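Local coordinates for glucose-binding protein (Thermus thermophilus HB27, PDB 2B3B) that binds glucose and galactose and is probably the substrate-binding component of a sugar transport system, at residues 117-122 with 241-246; 273-278 with 335-340. All blocks are in the same frame, centred on the assembly; numbering follows the deposited sequence.

Overall arrangement
Both contacts reach the sugar site, contact 2 only through the end of its strand segment. They hold the same sheet, in which strands 119-120 and 272-280 are antiparallel neighbours. Contact 1 (117-122 with 241-246) is the core one. Its touching residues are all buried, and it is largely polar: an aspartate takes bonds from a histidine and a backbone N-H, beside a tryptophan that packs on the glucose. Contact 2 (273-278 with 335-340) is partly buried and apolar, with aromatic packing between strand and helix. It meets the sugar through D278 and L276. The two centres are about 9 Å apart. I118 packs on W337, and N117 probably hydrogen-bonds to S277 and D278.

Contact 1: 117-122 with 241-246; sequences NIHRSN and MGDWAA. With GLC (alpha-D-glucopyranose), chain G.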
ATOM      1  N   ASN A 117      -9.167  -1.095   6.282  1.00 19.98           N
ATOM      2  CA  ASN A 117      -9.302  -1.067   4.856  1.00 19.42           C
ATOM      3  C   ASN A 117      -8.521  -2.180   4.190  1.00 18.89           C
ATOM      4  O   ASN A 117      -7.805  -2.937   4.852  1.00 18.28           O
ATOM      5  CB  ASN A 117      -8.849   0.305   4.309  1.00 19.83           C
ATOM      6  CG  ASN A 117      -7.327   0.523   4.362  1.00 19.95           C
ATOM      7  OD1 ASN A 117      -6.561  -0.381   4.668  1.00 19.63           O
ATOM      8  ND2 ASN A 117      -6.894   1.747   4.050  1.00 18.66           N
ATOM      9  N   ILE A 118      -8.705  -2.271   2.885  1.00 19.20           N
ATOM     10  CA  ILE A 118      -7.841  -3.041   1.986  1.00 18.84           C
ATOM     11  C   ILE A 118      -7.464  -2.085   0.833  1.00 18.19           C
ATOM     12  O   ILE A 118      -8.353  -1.516   0.187  1.00 18.05           O
ATOM     13  CB  ILE A 118      -8.555  -4.259   1.373  1.00 19.23           C
ATOM     14  CG1 ILE A 118      -9.096  -5.213   2.470  1.00 19.92           C
ATOM     15  CG2 ILE A 118      -7.634  -4.988   0.385  1.00 18.85           C
ATOM     16  CD1 ILE A 118      -8.000  -6.005   3.171  1.00 20.85           C
ATOM     17  N   HIS A 119      -6.159  -1.898   0.592  1.00 18.28           N
ATOM     18  CA  HIS A 119      -5.671  -1.259  -0.639  1.00 18.30           C
ATOM     19  C   HIS A 119      -5.089  -2.318  -1.557  1.00 18.65           C
ATOM     20  O   HIS A 119      -4.627  -3.362  -1.120  1.00 19.15           O
ATOM     21  CB  HIS A 119      -4.582  -0.203  -0.378  1.00 17.92           C
ATOM     22  CG  HIS A 119      -5.091   1.171  -0.069  1.00 16.10           C
ATOM     23  ND1 HIS A 119      -5.784   1.936  -0.980  1.00 16.42           N
ATOM     24  CD2 HIS A 119      -4.954   1.940   1.041  1.00 15.34           C
ATOM     25  CE1 HIS A 119      -6.081   3.100  -0.432  1.00 17.62           C
ATOM     26  NE2 HIS A 119      -5.586   3.129   0.790  1.00 15.24           N
ATOM     27  N   ARG A 120      -5.085  -2.016  -2.842  1.00 19.80           N
ATOM     28  CA  ARG A 120      -4.456  -2.848  -3.857  1.00 19.87           C
ATOM     29  C   ARG A 120      -3.254  -2.089  -4.393  1.00 20.21           C
ATOM     30  O   ARG A 120      -3.358  -0.889  -4.655  1.00 19.28           O
ATOM     31  CB  ARG A 120      -5.426  -3.086  -4.989  1.00 20.24           C
ATOM     32  CG  ARG A 120      -4.929  -4.034  -6.053  1.00 19.91           C
ATOM     33  CD  ARG A 120      -6.001  -4.291  -7.043  1.00 21.09           C
ATOM     34  NE  ARG A 120      -5.626  -5.321  -8.003  1.00 22.34           N
ATOM     35  CZ  ARG A 120      -6.435  -5.814  -8.936  1.00 25.40           C
ATOM     36  NH1 ARG A 120      -7.673  -5.381  -9.048  1.00 25.28           N
ATOM     37  NH2 ARG A 120      -6.013  -6.766  -9.754  1.00 25.30           N
ATOM     38  N   SER A 121      -2.141  -2.803  -4.554  1.00 19.81           N
ATOM     39  CA  SER A 121      -0.888  -2.246  -5.000  1.00 20.31           C
ATOM     40  C   SER A 121      -0.819  -2.224  -6.532  1.00 20.76           C
ATOM     41  O   SER A 121      -0.394  -1.221  -7.113  1.00 19.52           O
ATOM     42  CB  SER A 121       0.289  -3.061  -4.436  1.00 20.24           C
ATOM     43  OG  SER A 121       1.529  -2.649  -4.993  1.00 21.07           O
ATOM     44  N   ASN A 122      -1.240  -3.320  -7.165  1.00 20.57           N
ATOM     45  CA  ASN A 122      -0.984  -3.536  -8.598  1.00 20.84           C
ATOM     46  C   ASN A 122      -2.066  -2.988  -9.530  1.00 21.43           C
ATOM     47  O   ASN A 122      -2.766  -3.739 -10.254  1.00 21.84           O
ATOM     48  CB  ASN A 122      -0.674  -5.020  -8.880  1.00 21.05           C
ATOM     49  CG  ASN A 122      -1.851  -5.977  -8.529  1.00 20.13           C
ATOM     50  OD1 ASN A 122      -2.467  -5.886  -7.466  1.00 19.84           O
ATOM     51  ND2 ASN A 122      -2.143  -6.886  -9.428  1.00 18.09           N
ATOM     52  N   MET A 241       0.463   2.428  -9.331  1.00 17.88           N
ATOM     53  CA  MET A 241       0.330   2.940  -7.971  1.00 17.65           C
ATOM     54  C   MET A 241      -0.878   2.323  -7.254  1.00 17.69           C
ATOM     55  O   MET A 241      -1.845   1.905  -7.898  1.00 17.08           O
ATOM     56  CB  MET A 241       0.185   4.458  -8.020  1.00 17.74           C
ATOM     57  CG  MET A 241       0.267   5.200  -6.690  1.00 17.62           C
ATOM     58  SD  MET A 241       1.558   4.629  -5.539  1.00 16.54           S
ATOM     59  CE  MET A 241       3.039   4.756  -6.556  1.00 17.61           C
ATOM     60  N   GLY A 242      -0.816   2.291  -5.928  1.00 17.00           N
ATOM     61  CA  GLY A 242      -1.943   1.798  -5.138  1.00 17.49           C
ATOM     62  C   GLY A 242      -3.166   2.673  -5.308  1.00 17.39           C
ATOM     63  O   GLY A 242      -3.082   3.814  -5.784  1.00 17.03           O
ATOM     64  N   ASP A 243      -4.310   2.141  -4.902  1.00 18.36           N
ATOM     65  CA  ASP A 243      -5.589   2.779  -5.185  1.00 17.78           C
ATOM     66  C   ASP A 243      -5.969   3.920  -4.275  1.00 17.92           C
ATOM     67  O   ASP A 243      -7.060   4.505  -4.402  1.00 17.22           O
ATOM     68  CB  ASP A 243      -6.734   1.763  -5.376  1.00 19.17           C
ATOM     69  CG  ASP A 243      -6.817   0.678  -4.285  1.00 16.59           C
ATOM     70  OD1 ASP A 243      -6.143   0.721  -3.238  1.00 17.14           O
ATOM     71  OD2 ASP A 243      -7.630  -0.229  -4.506  1.00 19.56           O
ATOM     72  N   TRP A 244      -5.044   4.324  -3.432  1.00 17.44           N
ATOM     73  CA  TRP A 244      -5.113   5.671  -2.878  1.00 18.19           C
ATOM     74  C   TRP A 244      -5.098   6.740  -4.005  1.00 18.54           C
ATOM     75  O   TRP A 244      -5.579   7.873  -3.812  1.00 18.62           O
ATOM     76  CB  TRP A 244      -3.990   5.922  -1.867  1.00 17.69           C
ATOM     77  CG  TRP A 244      -2.618   5.489  -2.297  1.00 17.73           C
ATOM     78  CD1 TRP A 244      -1.690   6.233  -2.955  1.00 17.45           C
ATOM     79  CD2 TRP A 244      -2.021   4.211  -2.059  1.00 15.96           C
ATOM     80  NE1 TRP A 244      -0.542   5.500  -3.156  1.00 15.99           N
ATOM     81  CE2 TRP A 244      -0.725   4.246  -2.621  1.00 18.37           C
ATOM     82  CE3 TRP A 244      -2.461   3.033  -1.412  1.00 16.62           C
ATOM     83  CZ2 TRP A 244       0.148   3.153  -2.554  1.00 17.79           C
ATOM     84  CZ3 TRP A 244      -1.607   1.953  -1.351  1.00 17.59           C
ATOM     85  CH2 TRP A 244      -0.309   2.018  -1.923  1.00 18.38           C
ATOM     86  N   ALA A 245      -4.550   6.379  -5.164  1.00 18.78           N
ATOM     87  CA  ALA A 245      -4.580   7.248  -6.343  1.00 18.95           C
ATOM     88  C   ALA A 245      -6.012   7.512  -6.772  1.00 19.64           C
ATOM     89  O   ALA A 245      -6.346   8.632  -7.083  1.00 19.57           O
ATOM     90  CB  ALA A 245      -3.780   6.621  -7.499  1.00 18.78           C
ATOM     91  N   ALA A 246      -6.865   6.486  -6.761  1.00 20.21           N
ATOM     92  CA  ALA A 246      -8.280   6.683  -7.068  1.00 20.81           C
ATOM     93  C   ALA A 246      -8.922   7.662  -6.069  1.00 21.35           C
ATOM     94  O   ALA A 246      -9.641   8.583  -6.467  1.00 22.29           O
ATOM     95  CB  ALA A 246      -9.019   5.356  -7.084  1.00 21.59           C
TER
HETATM   96  C1  GLC G2605       0.733   3.410   2.485  1.00 20.33           C
HETATM   97  C2  GLC G2605      -0.700   3.198   3.086  1.00 18.08           C
HETATM   98  C3  GLC G2605      -1.831   4.013   2.443  1.00 16.36           C
HETATM   99  C4  GLC G2605      -1.309   5.337   1.877  1.00 15.64           C
HETATM  100  C5  GLC G2605      -0.155   5.086   0.889  1.00 15.84           C
HETATM  101  C6  GLC G2605       0.484   6.349   0.289  1.00 14.64           C
HETATM  102  O1  GLC G2605       1.449   2.267   2.197  1.00 21.33           O
HETATM  103  O2  GLC G2605      -1.047   1.830   3.358  1.00 17.59           O
HETATM  104  O3  GLC G2605      -2.791   4.302   3.448  1.00 17.28           O
HETATM  105  O4  GLC G2605      -2.352   6.026   1.209  1.00 15.51           O
HETATM  106  O5  GLC G2605       0.926   4.359   1.448  1.00 14.15           O
HETATM  107  O6  GLC G2605       1.023   7.160   1.290  1.00 14.44           O
HETATM  108  O   HOH W   1      -8.805  -2.099  -2.821  1.00 22.23           O
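H119 meets D243 and W244 with different parts of its ring. With CG anti to the carbonyl carbon (chi1 -86°), the imidazole stands against the start of helix 244-252. H119 ND1 gives a hydrogen bond of 2.6 Å to D243 OD1, in the imidazole plane, on the anti side of the carboxylate but tilted 32° out of its plane. H119 NE2 bonds to K312 of the sugar site. The edge of W244 points at one face of the imidazole in a T-shaped stack, planes 82° apart, with W244 CE3 3.5 Å from H119 CG. This is the binding cleft of a periplasmic-binding-protein fold, and the W244 indole forms an aromatic platform for glucose. GLC C5 lies over one indole face, 3.6 Å from W244 CD2; G242 CA lies against the opposite face, toward its rim. Replacing W244 with an alanine would probably cost the sugar its apolar support on this side and take the indole edge away from the imidazole. At R120, the backbone N donates to D243 OD1 at 3.0 Å, from the opposite face of the carboxylate. R120 O accepts from D243 N. The extended R120 chain leads away to V272 and a salt bridge with D336.

Contact 2: 273-278 with 335-340; sequences FMMLSD and RDWRSN. With GLC (alpha-D-glucopyranose), chain G.
W337 turns the edge of its indole toward one face of the F273 ring. The planes are 54° apart, so this edge-to-face pair is well short of perpendicular, and the centroids are 5.1 Å from each other. W337 CE3 sits over the centre of the phenyl ring, 3.9 Å from F273 CE2. The CG of W337 is anti to its own backbone N (chi1 178°), which swings the indole out from the helix to F273 and M275. The helix backbone also touches the phenyl ring: F273 CD1 is 3.6 Å from W337 N. Further along the strand, M275 crosses the indole obliquely and adds a second apolar contact, with M275 CB 3.9 Å from W337 CZ3. At the helix C-terminus, N340 CB packs against F273 CB at 3.9 Å. D336 CB makes a looser contact, 4.1 Å from F273 CD1. I342 of the neighbouring strand 341-344 touches F273, M275 and W337. The axes of strand 273-276 and helix 335-339 pass 9.3 Å apart at 103°, so the helix lies across the strand. Past this packing the same strand reaches the sugar: D278 OD1 accepts a hydrogen bond from GLC O2, and D278 OD2 one from GLC O3, each 2.6 Å long. A carboxylate gripping two adjacent sugar hydroxyls is characteristic of the binding cleft in sugar-binding proteins of this fold.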
ATOM      1  N   PHE A 273      -4.660  -9.991  -6.917  1.00 22.34           N
ATOM      2  CA  PHE A 273      -4.883  -8.758  -6.172  1.00 21.95           C
ATOM      3  C   PHE A 273      -3.750  -8.731  -5.160  1.00 21.43           C
ATOM      4  O   PHE A 273      -3.688  -9.554  -4.256  1.00 21.42           O
ATOM      5  CB  PHE A 273      -6.289  -8.831  -5.543  1.00 21.94           C
ATOM      6  CG  PHE A 273      -6.760  -7.577  -4.830  1.00 21.84           C
ATOM      7  CD1 PHE A 273      -7.970  -7.006  -5.180  1.00 20.80           C
ATOM      8  CD2 PHE A 273      -6.054  -7.031  -3.753  1.00 22.09           C
ATOM      9  CE1 PHE A 273      -8.455  -5.885  -4.519  1.00 23.01           C
ATOM     10  CE2 PHE A 273      -6.553  -5.912  -3.079  1.00 22.26           C
ATOM     11  CZ  PHE A 273      -7.753  -5.351  -3.460  1.00 21.58           C
ATOM     12  N   MET A 274      -2.811  -7.812  -5.349  1.00 20.67           N
ATOM     13  CA  MET A 274      -1.711  -7.645  -4.420  1.00 20.38           C
ATOM     14  C   MET A 274      -2.183  -6.687  -3.352  1.00 19.80           C
ATOM     15  O   MET A 274      -2.347  -5.487  -3.596  1.00 18.26           O
ATOM     16  CB  MET A 274      -0.448  -7.123  -5.119  1.00 19.65           C
ATOM     17  CG  MET A 274       0.715  -6.957  -4.160  1.00 20.49           C
ATOM     18  SD  MET A 274       2.305  -6.447  -4.891  1.00 21.72           S
ATOM     19  CE  MET A 274       2.916  -7.986  -5.522  1.00 20.86           C
ATOM     20  N   MET A 275      -2.422  -7.210  -2.155  1.00 19.42           N
ATOM     21  CA  MET A 275      -3.131  -6.410  -1.153  1.00 20.13           C
ATOM     22  C   MET A 275      -2.183  -5.859  -0.138  1.00 18.66           C
ATOM     23  O   MET A 275      -1.047  -6.335  -0.001  1.00 18.55           O
ATOM     24  CB  MET A 275      -4.227  -7.230  -0.435  1.00 21.40           C
ATOM     25  CG  MET A 275      -3.743  -8.457   0.310  1.00 24.35           C
ATOM     26  SD  MET A 275      -3.100  -8.197   1.968  1.00 33.30           S
ATOM     27  CE  MET A 275      -4.543  -7.624   2.868  1.00 31.61           C
ATOM     28  N   LEU A 276      -2.696  -4.871   0.580  1.00 17.87           N
ATOM     29  CA  LEU A 276      -2.151  -4.385   1.835  1.00 17.97           C
ATOM     30  C   LEU A 276      -3.313  -3.869   2.673  1.00 17.28           C
ATOM     31  O   LEU A 276      -4.390  -3.656   2.167  1.00 17.92           O
ATOM     32  CB  LEU A 276      -1.122  -3.259   1.612  1.00 17.69           C
ATOM     33  CG  LEU A 276      -1.690  -2.068   0.818  1.00 18.12           C
ATOM     34  CD1 LEU A 276      -1.542  -0.803   1.606  1.00 18.19           C
ATOM     35  CD2 LEU A 276      -1.122  -1.937  -0.618  1.00 20.12           C
ATOM     36  N   SER A 277      -3.072  -3.630   3.946  1.00 17.93           N
ATOM     37  CA  SER A 277      -4.122  -3.192   4.852  1.00 18.05           C
ATOM     38  C   SER A 277      -3.566  -2.232   5.899  1.00 18.05           C
ATOM     39  O   SER A 277      -2.585  -2.536   6.620  1.00 18.11           O
ATOM     40  CB  SER A 277      -4.786  -4.414   5.506  1.00 18.18           C
ATOM     41  OG  SER A 277      -5.868  -4.038   6.327  1.00 18.83           O
ATOM     42  N   ASP A 278      -4.188  -1.061   5.968  1.00 17.79           N
ATOM     43  CA  ASP A 278      -3.954  -0.127   7.058  1.00 17.85           C
ATOM     44  C   ASP A 278      -4.747  -0.571   8.293  1.00 17.95           C
ATOM     45  O   ASP A 278      -5.936  -0.879   8.197  1.00 19.25           O
ATOM     46  CB  ASP A 278      -4.376   1.271   6.650  1.00 18.42           C
ATOM     47  CG  ASP A 278      -3.540   1.829   5.497  1.00 17.60           C
ATOM     48  OD1 ASP A 278      -2.289   1.793   5.597  1.00 15.24           O
ATOM     49  OD2 ASP A 278      -4.146   2.313   4.511  1.00 18.55           O
ATOM     50  N   ARG A 335     -15.165  -6.206  -6.220  1.00 25.82           N
ATOM     51  CA  ARG A 335     -15.387  -7.418  -7.014  1.00 26.95           C
ATOM     52  C   ARG A 335     -14.120  -8.266  -7.093  1.00 27.36           C
ATOM     53  O   ARG A 335     -14.136  -9.448  -6.722  1.00 27.90           O
ATOM     54  CB  ARG A 335     -15.903  -7.065  -8.405  1.00 27.09           C
ATOM     55  CG  ARG A 335     -17.378  -6.641  -8.400  1.00 28.63           C
ATOM     56  CD  ARG A 335     -17.970  -6.637  -9.792  1.00 29.23           C
ATOM     57  NE  ARG A 335     -17.369  -5.611 -10.636  1.00 30.41           N
ATOM     58  CZ  ARG A 335     -17.737  -4.331 -10.664  1.00 31.20           C
ATOM     59  NH1 ARG A 335     -18.724  -3.882  -9.897  1.00 32.63           N
ATOM     60  NH2 ARG A 335     -17.125  -3.488 -11.478  1.00 31.44           N
ATOM     61  N   ASP A 336     -13.017  -7.640  -7.512  1.00 27.37           N
ATOM     62  CA  ASP A 336     -11.711  -8.311  -7.637  1.00 26.84           C
ATOM     63  C   ASP A 336     -11.192  -8.871  -6.327  1.00 25.90           C
ATOM     64  O   ASP A 336     -10.594  -9.929  -6.302  1.00 25.87           O
ATOM     65  CB  ASP A 336     -10.660  -7.352  -8.236  1.00 27.29           C
ATOM     66  CG  ASP A 336     -10.886  -7.093  -9.715  1.00 29.25           C
ATOM     67  OD1 ASP A 336     -11.746  -7.760 -10.315  1.00 30.76           O
ATOM     68  OD2 ASP A 336     -10.213  -6.222 -10.290  1.00 29.11           O
ATOM     69  N   TRP A 337     -11.428  -8.166  -5.229  1.00 25.69           N
ATOM     70  CA  TRP A 337     -11.076  -8.672  -3.896  1.00 25.55           C
ATOM     71  C   TRP A 337     -11.666 -10.052  -3.606  1.00 25.26           C
ATOM     72  O   TRP A 337     -10.971 -10.917  -3.057  1.00 24.35           O
ATOM     73  CB  TRP A 337     -11.508  -7.654  -2.842  1.00 25.16           C
ATOM     74  CG  TRP A 337     -11.285  -7.974  -1.435  1.00 24.89           C
ATOM     75  CD1 TRP A 337     -12.224  -7.924  -0.417  1.00 25.03           C
ATOM     76  CD2 TRP A 337     -10.049  -8.321  -0.809  1.00 25.34           C
ATOM     77  NE1 TRP A 337     -11.638  -8.222   0.776  1.00 24.75           N
ATOM     78  CE2 TRP A 337     -10.312  -8.492   0.569  1.00 25.15           C
ATOM     79  CE3 TRP A 337      -8.751  -8.512  -1.272  1.00 24.11           C
ATOM     80  CZ2 TRP A 337      -9.317  -8.828   1.478  1.00 25.27           C
ATOM     81  CZ3 TRP A 337      -7.769  -8.857  -0.372  1.00 24.57           C
ATOM     82  CH2 TRP A 337      -8.053  -9.015   0.987  1.00 25.92           C
ATOM     83  N   ARG A 338     -12.928 -10.255  -3.988  1.00 25.64           N
ATOM     84  CA  ARG A 338     -13.641 -11.511  -3.714  1.00 26.06           C
ATOM     85  C   ARG A 338     -13.317 -12.641  -4.704  1.00 26.54           C
ATOM     86  O   ARG A 338     -13.475 -13.811  -4.371  1.00 26.74           O
ATOM     87  CB  ARG A 338     -15.166 -11.281  -3.713  1.00 26.14           C
ATOM     88  CG  ARG A 338     -15.681 -10.262  -2.675  1.00 26.69           C
ATOM     89  CD  ARG A 338     -15.025 -10.404  -1.327  1.00 27.34           C
ATOM     90  NE  ARG A 338     -15.666  -9.547  -0.332  1.00 28.76           N
ATOM     91  CZ  ARG A 338     -16.658  -9.939   0.478  1.00 28.71           C
ATOM     92  NH1 ARG A 338     -17.093 -11.186   0.455  1.00 27.19           N
ATOM     93  NH2 ARG A 338     -17.182  -9.085   1.344  1.00 28.57           N
ATOM     94  N   SER A 339     -12.866 -12.290  -5.906  1.00 27.05           N
ATOM     95  CA  SER A 339     -12.664 -13.261  -6.987  1.00 26.57           C
ATOM     96  C   SER A 339     -11.210 -13.629  -7.288  1.00 26.56           C
ATOM     97  O   SER A 339     -10.948 -14.699  -7.831  1.00 26.59           O
ATOM     98  CB  SER A 339     -13.288 -12.721  -8.270  1.00 27.04           C
ATOM     99  OG  SER A 339     -12.486 -11.688  -8.830  1.00 28.99           O
ATOM    100  N   ASN A 340     -10.271 -12.736  -6.995  1.00 26.39           N
ATOM    101  CA  ASN A 340      -8.881 -12.922  -7.425  1.00 25.77           C
ATOM    102  C   ASN A 340      -8.067 -13.799  -6.479  1.00 26.00           C
ATOM    103  O   ASN A 340      -8.415 -13.974  -5.317  1.00 26.20           O
ATOM    104  CB  ASN A 340      -8.171 -11.561  -7.537  1.00 26.20           C
ATOM    105  CG  ASN A 340      -8.611 -10.739  -8.742  1.00 25.45           C
ATOM    106  OD1 ASN A 340      -9.701 -10.923  -9.287  1.00 26.56           O
ATOM    107  ND2 ASN A 340      -7.750  -9.807  -9.160  1.00 22.02           N
TER
HETATM  108  C1  GLC G2605       0.733   3.410   2.485  1.00 20.33           C
HETATM  109  C2  GLC G2605      -0.700   3.198   3.086  1.00 18.08           C
HETATM  110  C3  GLC G2605      -1.831   4.013   2.443  1.00 16.36           C
HETATM  111  C4  GLC G2605      -1.309   5.337   1.877  1.00 15.64           C
HETATM  112  C5  GLC G2605      -0.155   5.086   0.889  1.00 15.84           C
HETATM  113  C6  GLC G2605       0.484   6.349   0.289  1.00 14.64           C
HETATM  114  O1  GLC G2605       1.449   2.267   2.197  1.00 21.33           O
HETATM  115  O2  GLC G2605      -1.047   1.830   3.358  1.00 17.59           O
HETATM  116  O3  GLC G2605      -2.791   4.302   3.448  1.00 17.28           O
HETATM  117  O4  GLC G2605      -2.352   6.026   1.209  1.00 15.51           O
HETATM  118  O5  GLC G2605       0.926   4.359   1.448  1.00 14.15           O
HETATM  119  O6  GLC G2605       1.023   7.160   1.290  1.00 14.44           O